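Local coordinates for UDP-N-acetylglucosamine 2-epimerase (Methanocaldococcus jannaschii, PDB 4NES), which probably catalyses the reversible epimerization at C-2 of UDP-N-acetylglucosamine to UDP-N-acetylmannosamine, working as a homodimer with a GT-B fold, at residues I28-S40 and L53-G65. Residues are numbered along the deposited sequence; the frame is centred on the assembly and turned at random.
Sequences IDWHIIHTNQHYS and LPNPKYNLNIGSG. With UD1 (uridine-diphosphate-N-acetylglucosamine), chain B.
N36 OD1 takes a 2.7 Å hydrogen bond from N61 N, in the carbonyl plane and on a lone pair. N36 ND2 gives a nearly straight bond to N59 OD1 at 3.0 Å, and the two amides are almost coplanar. Chi1 of -47° sets CG beside the N36 backbone nitrogen, which directs the amide to N59 and N61. ND2 also lies over one face of the H34 ring. N36 N donates to H34 ND1 from well out of the ring plane, and H34 NE2 is hydrogen-bonded to D44. With an alanine in place of N36, N61 N and N59 OD1 would probably lose these partners, and the N59 amide would be freer to turn. Parallel bridges pair I33 with Y58 and H34 with N59. H34 N donates to Y58 O at 2.9 Å, and L60 N to H34 O. Past the strand ends, I62 N still bonds T35 O. Along the flanks, P56 CG meets the edge of the H34 ring at CD2, 3.9 Å away. The extended K57 chain lays CD over one face of H31, a CH-pi contact. I33 CG2 packs on L60 CD1 at 3.9 Å. At the nucleotide end, Y39 OH and S64 OG share a hydrogen bond of 2.7 Å. The Y39 ring turns one face to the uracil of UDP-N-acetylglucosamine, whose O4 accepts from Y39 N and S40 N. Q37 NE2 donates to O7' and O2A of the ligand, H38 NE2 donates to O2B, and T98 holds Q37 OE1. The loop after strand 30-34 thus forms part of the substrate pocket. Strands 30-34 and 58-59, with helix 45-50 between them, form a beta-alpha-beta unit. Strand 58-59 is the outermost of its parallel sheet, strand 3-7 flanks 30-34 on the other side, and helix 67-85 packs on I33 and Y58.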
loop_
_atom_site.group_PDB
_atom_site.type_symbol
_atom_site.label_atom_id
_atom_site.label_comp_id
_atom_site.label_asym_id
_atom_site.label_seq_id
_atom_site.Cartn_x
_atom_site.Cartn_y
_atom_site.Cartn_z
ATOM N N ILE A 28 25.105 -13.005 11.168
ATOM C CA ILE A 28 24.324 -12.430 10.075
ATOM C C ILE A 28 24.953 -11.113 9.620
ATOM O O ILE A 28 25.404 -10.311 10.445
ATOM C CB ILE A 28 22.846 -12.223 10.501
ATOM C CG1 ILE A 28 22.189 -13.579 10.789
ATOM C CG2 ILE A 28 22.071 -11.457 9.442
ATOM C CD1 ILE A 28 20.919 -13.483 11.594
ATOM N N ASP A 29 25.012 -10.920 8.306
ATOM C CA ASP A 29 25.428 -9.657 7.713
ATOM C C ASP A 29 24.223 -8.714 7.689
ATOM O O ASP A 29 23.282 -8.918 6.921
ATOM C CB ASP A 29 25.928 -9.914 6.290
ATOM C CG ASP A 29 26.351 -8.649 5.570
ATOM O OD1 ASP A 29 26.673 -7.648 6.243
ATOM O OD2 ASP A 29 26.378 -8.674 4.322
ATOM N N TRP A 30 24.257 -7.689 8.528
ATOM C CA TRP A 30 23.130 -6.771 8.630
ATOM C C TRP A 30 23.588 -5.338 8.847
ATOM O O TRP A 30 24.670 -5.086 9.385
ATOM C CB TRP A 30 22.219 -7.195 9.779
ATOM C CG TRP A 30 22.852 -6.990 11.118
ATOM C CD1 TRP A 30 23.705 -7.844 11.765
ATOM C CD2 TRP A 30 22.692 -5.861 11.971
ATOM N NE1 TRP A 30 24.086 -7.308 12.967
ATOM C CE2 TRP A 30 23.476 -6.085 13.123
ATOM C CE3 TRP A 30 21.961 -4.672 11.884
ATOM C CZ2 TRP A 30 23.552 -5.171 14.172
ATOM C CZ3 TRP A 30 22.033 -3.764 12.926
ATOM C CH2 TRP A 30 22.822 -4.020 14.053
ATOM N N HIS A 31 22.743 -4.397 8.442
ATOM C CA HIS A 31 23.004 -2.987 8.674
ATOM C C HIS A 31 21.694 -2.232 8.743
ATOM O O HIS A 31 20.633 -2.789 8.440
ATOM C CB HIS A 31 23.916 -2.397 7.585
ATOM C CG HIS A 31 25.374 -2.697 7.787
ATOM N ND1 HIS A 31 26.028 -3.696 7.116
ATOM C CD2 HIS A 31 26.293 -2.125 8.613
ATOM C CE1 HIS A 31 27.297 -3.736 7.504
ATOM N NE2 HIS A 31 27.475 -2.795 8.411
ATOM N N ILE A 32 21.781 -0.966 9.137
ATOM C CA ILE A 32 20.612 -0.121 9.315
ATOM C C ILE A 32 20.591 0.952 8.241
ATOM O O ILE A 32 21.602 1.626 7.979
ATOM C CB ILE A 32 20.623 0.571 10.693
ATOM C CG1 ILE A 32 20.627 -0.470 11.817
ATOM C CG2 ILE A 32 19.449 1.538 10.829
ATOM C CD1 ILE A 32 20.872 0.126 13.196
ATOM N N ILE A 33 19.423 1.104 7.625
ATOM C CA ILE A 33 19.118 2.240 6.770
ATOM C C ILE A 33 18.181 3.155 7.556
ATOM O O ILE A 33 17.071 2.764 7.930
ATOM C CB ILE A 33 18.412 1.803 5.471
ATOM C CG1 ILE A 33 19.291 0.842 4.657
ATOM C CG2 ILE A 33 18.017 3.030 4.645
ATOM C CD1 ILE A 33 18.536 0.181 3.513
ATOM N N HIS A 34 18.640 4.372 7.823
ATOM C CA HIS A 34 17.863 5.351 8.572
ATOM C C HIS A 34 17.296 6.370 7.576
ATOM O O HIS A 34 18.052 6.989 6.828
ATOM C CB HIS A 34 18.796 6.042 9.574
ATOM C CG HIS A 34 18.108 6.727 10.717
ATOM N ND1 HIS A 34 16.845 7.285 10.619
ATOM C CD2 HIS A 34 18.521 6.971 11.980
ATOM C CE1 HIS A 34 16.512 7.824 11.774
ATOM N NE2 HIS A 34 17.515 7.651 12.624
ATOM N N THR A 35 15.974 6.539 7.540
ATOM C CA THR A 35 15.396 7.553 6.661
ATOM C C THR A 35 15.580 8.950 7.229
ATOM O O THR A 35 15.397 9.948 6.519
ATOM C CB THR A 35 13.892 7.347 6.450
ATOM O OG1 THR A 35 13.243 7.413 7.729
ATOM C CG2 THR A 35 13.618 6.008 5.788
ATOM N N ASN A 36 15.900 9.018 8.521
ATOM C CA ASN A 36 16.004 10.280 9.238
ATOM C C ASN A 36 14.694 11.046 9.175
ATOM O O ASN A 36 14.693 12.275 9.107
ATOM C CB ASN A 36 17.177 11.130 8.729
ATOM C CG ASN A 36 18.456 10.328 8.585
ATOM O OD1 ASN A 36 18.920 10.102 7.473
ATOM N ND2 ASN A 36 19.034 9.891 9.708
ATOM N N GLN A 37 13.587 10.305 9.198
ATOM C CA GLN A 37 12.270 10.902 9.371
ATOM C C GLN A 37 12.277 11.751 10.635
ATOM O O GLN A 37 11.817 12.892 10.634
ATOM C CB GLN A 37 11.178 9.826 9.445
ATOM C CG GLN A 37 9.796 10.449 9.579
ATOM C CD GLN A 37 8.650 9.448 9.569
ATOM O OE1 GLN A 37 8.778 8.310 9.103
ATOM N NE2 GLN A 37 7.521 9.874 10.102
ATOM N N HIS A 38 12.814 11.175 11.712
ATOM C CA HIS A 38 13.143 11.922 12.924
ATOM C C HIS A 38 14.622 12.262 12.916
ATOM O O HIS A 38 15.444 11.442 12.497
ATOM C CB HIS A 38 12.789 11.115 14.168
ATOM C CG HIS A 38 11.323 11.093 14.452
ATOM N ND1 HIS A 38 10.786 10.522 15.576
ATOM C CD2 HIS A 38 10.292 11.601 13.737
ATOM C CE1 HIS A 38 9.470 10.688 15.558
ATOM N NE2 HIS A 38 9.150 11.336 14.449
ATOM N N TYR A 39 14.952 13.467 13.383
ATOM C CA TYR A 39 16.294 14.031 13.220
ATOM C C TYR A 39 16.717 14.856 14.430
ATOM O O TYR A 39 17.917 15.004 14.687
ATOM C CB TYR A 39 16.359 14.897 11.953
ATOM C CG TYR A 39 15.143 15.766 11.792
ATOM C CD1 TYR A 39 15.075 17.020 12.370
ATOM C CD2 TYR A 39 14.043 15.311 11.079
ATOM C CE1 TYR A 39 13.950 17.807 12.243
ATOM C CE2 TYR A 39 12.906 16.086 10.947
ATOM C CZ TYR A 39 12.868 17.337 11.522
ATOM O OH TYR A 39 11.742 18.110 11.400
ATOM N N SER A 40 15.755 15.411 15.164
ATOM C CA SER A 40 16.088 16.159 16.376
ATOM C C SER A 40 16.811 15.215 17.328
ATOM O O SER A 40 16.450 14.044 17.427
ATOM C CB SER A 40 14.828 16.721 17.044
ATOM O OG SER A 40 14.182 17.663 16.207
ATOM N N LEU A 53 23.377 1.418 20.227
ATOM C CA LEU A 53 23.114 0.951 18.869
ATOM C C LEU A 53 24.180 1.456 17.909
ATOM O O LEU A 53 24.711 2.554 18.089
ATOM C CB LEU A 53 21.735 1.425 18.393
ATOM C CG LEU A 53 20.555 0.993 19.261
ATOM C CD1 LEU A 53 19.266 1.547 18.691
ATOM C CD2 LEU A 53 20.464 -0.519 19.408
ATOM N N PRO A 54 24.492 0.661 16.874
ATOM C CA PRO A 54 25.513 1.093 15.918
ATOM C C PRO A 54 25.005 2.198 15.003
ATOM O O PRO A 54 23.792 2.343 14.798
ATOM C CB PRO A 54 25.777 -0.173 15.096
ATOM C CG PRO A 54 24.502 -0.939 15.175
ATOM C CD PRO A 54 23.975 -0.683 16.563
ATOM N N ASN A 55 25.932 2.971 14.451
ATOM C CA ASN A 55 25.576 3.978 13.464
ATOM C C ASN A 55 24.937 3.331 12.250
ATOM O O ASN A 55 25.391 2.283 11.784
ATOM C CB ASN A 55 26.812 4.749 13.003
ATOM C CG ASN A 55 27.597 5.337 14.149
ATOM O OD1 ASN A 55 27.028 5.842 15.115
ATOM N ND2 ASN A 55 28.921 5.276 14.046
ATOM N N PRO A 56 23.874 3.954 11.730
ATOM C CA PRO A 56 23.329 3.490 10.455
ATOM C C PRO A 56 24.390 3.529 9.357
ATOM O O PRO A 56 25.253 4.414 9.354
ATOM C CB PRO A 56 22.248 4.525 10.153
ATOM C CG PRO A 56 21.792 4.993 11.496
ATOM C CD PRO A 56 23.059 5.030 12.326
ATOM N N LYS A 57 24.329 2.572 8.438
ATOM C CA LYS A 57 25.211 2.590 7.278
ATOM C C LYS A 57 24.763 3.657 6.281
ATOM O O LYS A 57 25.589 4.265 5.593
ATOM C CB LYS A 57 25.246 1.215 6.610
ATOM C CG LYS A 57 26.254 1.119 5.479
ATOM C CD LYS A 57 26.372 -0.296 4.957
ATOM C CE LYS A 57 27.322 -0.343 3.772
ATOM N NZ LYS A 57 27.648 -1.746 3.381
ATOM N N TYR A 58 23.450 3.879 6.208
ATOM C CA TYR A 58 22.879 4.879 5.314
ATOM C C TYR A 58 21.976 5.820 6.084
ATOM O O TYR A 58 21.168 5.382 6.907
ATOM C CB TYR A 58 22.069 4.222 4.185
ATOM C CG TYR A 58 22.932 3.466 3.214
ATOM C CD1 TYR A 58 23.518 4.114 2.141
ATOM C CD2 TYR A 58 23.176 2.110 3.378
ATOM C CE1 TYR A 58 24.327 3.436 1.248
ATOM C CE2 TYR A 58 23.989 1.421 2.487
ATOM C CZ TYR A 58 24.558 2.090 1.427
ATOM O OH TYR A 58 25.368 1.418 0.533
ATOM N N ASN A 59 22.135 7.112 5.817
ATOM C CA ASN A 59 21.227 8.141 6.306
ATOM C C ASN A 59 20.648 8.859 5.101
ATOM O O ASN A 59 21.385 9.469 4.318
ATOM C CB ASN A 59 21.979 9.129 7.193
ATOM C CG ASN A 59 22.433 8.511 8.486
ATOM O OD1 ASN A 59 21.646 8.347 9.422
ATOM N ND2 ASN A 59 23.720 8.175 8.561
ATOM N N LEU A 60 19.334 8.774 4.928
ATOM C CA LEU A 60 18.707 9.297 3.717
ATOM C C LEU A 60 18.293 10.767 3.846
ATOM O O LEU A 60 18.021 11.429 2.843
ATOM C CB LEU A 60 17.506 8.432 3.320
ATOM C CG LEU A 60 17.801 6.932 3.240
ATOM C CD1 LEU A 60 16.597 6.169 2.728
ATOM C CD2 LEU A 60 19.015 6.658 2.368
ATOM N N ASN A 61 18.250 11.265 5.083
ATOM C CA ASN A 61 18.003 12.684 5.359
ATOM C C ASN A 61 16.676 13.201 4.788
ATOM O O ASN A 61 16.607 14.316 4.273
ATOM C CB ASN A 61 19.166 13.538 4.843
ATOM C CG ASN A 61 20.505 13.091 5.389
ATOM O OD1 ASN A 61 21.445 12.836 4.631
ATOM N ND2 ASN A 61 20.607 13.001 6.705
ATOM N N ILE A 62 15.622 12.394 4.892
ATOM C CA ILE A 62 14.322 12.752 4.331
ATOM C C ILE A 62 13.623 13.808 5.182
ATOM O O ILE A 62 13.098 14.803 4.666
ATOM C CB ILE A 62 13.399 11.525 4.224
ATOM C CG1 ILE A 62 14.065 10.405 3.419
ATOM C CG2 ILE A 62 12.058 11.919 3.602
ATOM C CD1 ILE A 62 14.446 10.809 2.010
ATOM N N GLY A 63 13.589 13.576 6.490
ATOM C CA GLY A 63 12.985 14.527 7.403
ATOM C C GLY A 63 11.496 14.703 7.227
ATOM O O GLY A 63 10.785 13.774 6.819
ATOM N N SER A 64 11.035 15.914 7.519
ATOM C CA SER A 64 9.616 16.214 7.595
ATOM C C SER A 64 9.011 16.618 6.261
ATOM O O SER A 64 9.708 17.055 5.343
ATOM C CB SER A 64 9.372 17.315 8.621
ATOM O OG SER A 64 9.877 16.910 9.885
ATOM N N GLY A 65 7.695 16.476 6.175
ATOM C CA GLY A 65 6.958 16.905 5.005
ATOM C C GLY A 65 5.569 16.326 5.051
ATOM O O GLY A 65 5.215 15.587 5.976
HETATM C "C1'" UD1 B . 5.555 10.063 13.384
HETATM C "C2'" UD1 B . 4.683 8.914 12.979
HETATM C "C3'" UD1 B . 3.884 8.434 14.093
HETATM C "C4'" UD1 B . 4.680 8.116 15.285
HETATM C "C5'" UD1 B . 5.602 9.258 15.628
HETATM C "C6'" UD1 B . 6.565 8.910 16.699
HETATM C "C7'" UD1 B . 3.955 9.001 10.521
HETATM C "C8'" UD1 B . 2.936 9.496 9.538
HETATM N "N2'" UD1 B . 3.750 9.348 11.908
HETATM O "O1'" UD1 B . 4.754 11.121 13.770
HETATM O "O3'" UD1 B . 3.143 7.271 13.682
HETATM O "O4'" UD1 B . 3.841 7.838 16.395
HETATM O "O5'" UD1 B . 6.385 9.634 14.500
HETATM O "O6'" UD1 B . 6.930 9.963 17.511
HETATM O "O7'" UD1 B . 4.924 8.334 10.148
HETATM N N1 UD1 B . 9.551 17.108 14.173
HETATM C C2 UD1 B . 10.655 17.671 14.669
HETATM N N3 UD1 B . 11.763 16.952 14.837
HETATM C C4 UD1 B . 11.806 15.656 14.501
HETATM C C5 UD1 B . 10.675 15.038 13.986
HETATM C C6 UD1 B . 9.528 15.799 13.829
HETATM O O2 UD1 B . 10.661 18.845 14.985
HETATM O O4 UD1 B . 12.952 14.938 14.679
HETATM C C1B UD1 B . 8.304 17.888 13.996
HETATM C C2B UD1 B . 8.220 18.634 12.726
HETATM O "O2'" UD1 B . 7.542 19.848 12.937
HETATM C C3B UD1 B . 7.428 17.767 11.884
HETATM C C4B UD1 B . 6.452 17.204 12.851
HETATM O O4B UD1 B . 7.158 17.037 14.066
HETATM O O3B UD1 B . 6.807 18.409 10.798
HETATM C C5B UD1 B . 5.902 15.892 12.418
HETATM O O5B UD1 B . 6.860 14.925 12.073
HETATM P PA UD1 B . 6.430 13.611 11.367
HETATM O O1A UD1 B . 5.779 13.958 10.064
HETATM O O2A UD1 B . 7.636 12.748 11.192
HETATM O O3A UD1 B . 5.325 12.918 12.230
HETATM P PB UD1 B . 5.287 12.605 13.793
HETATM O O1B UD1 B . 4.214 13.451 14.397
HETATM O O2B UD1 B . 6.659 12.709 14.403
HETATM O O HOH W 1 24.602 -0.270 10.748
HETATM O O HOH W 2 9.548 14.276 10.108
#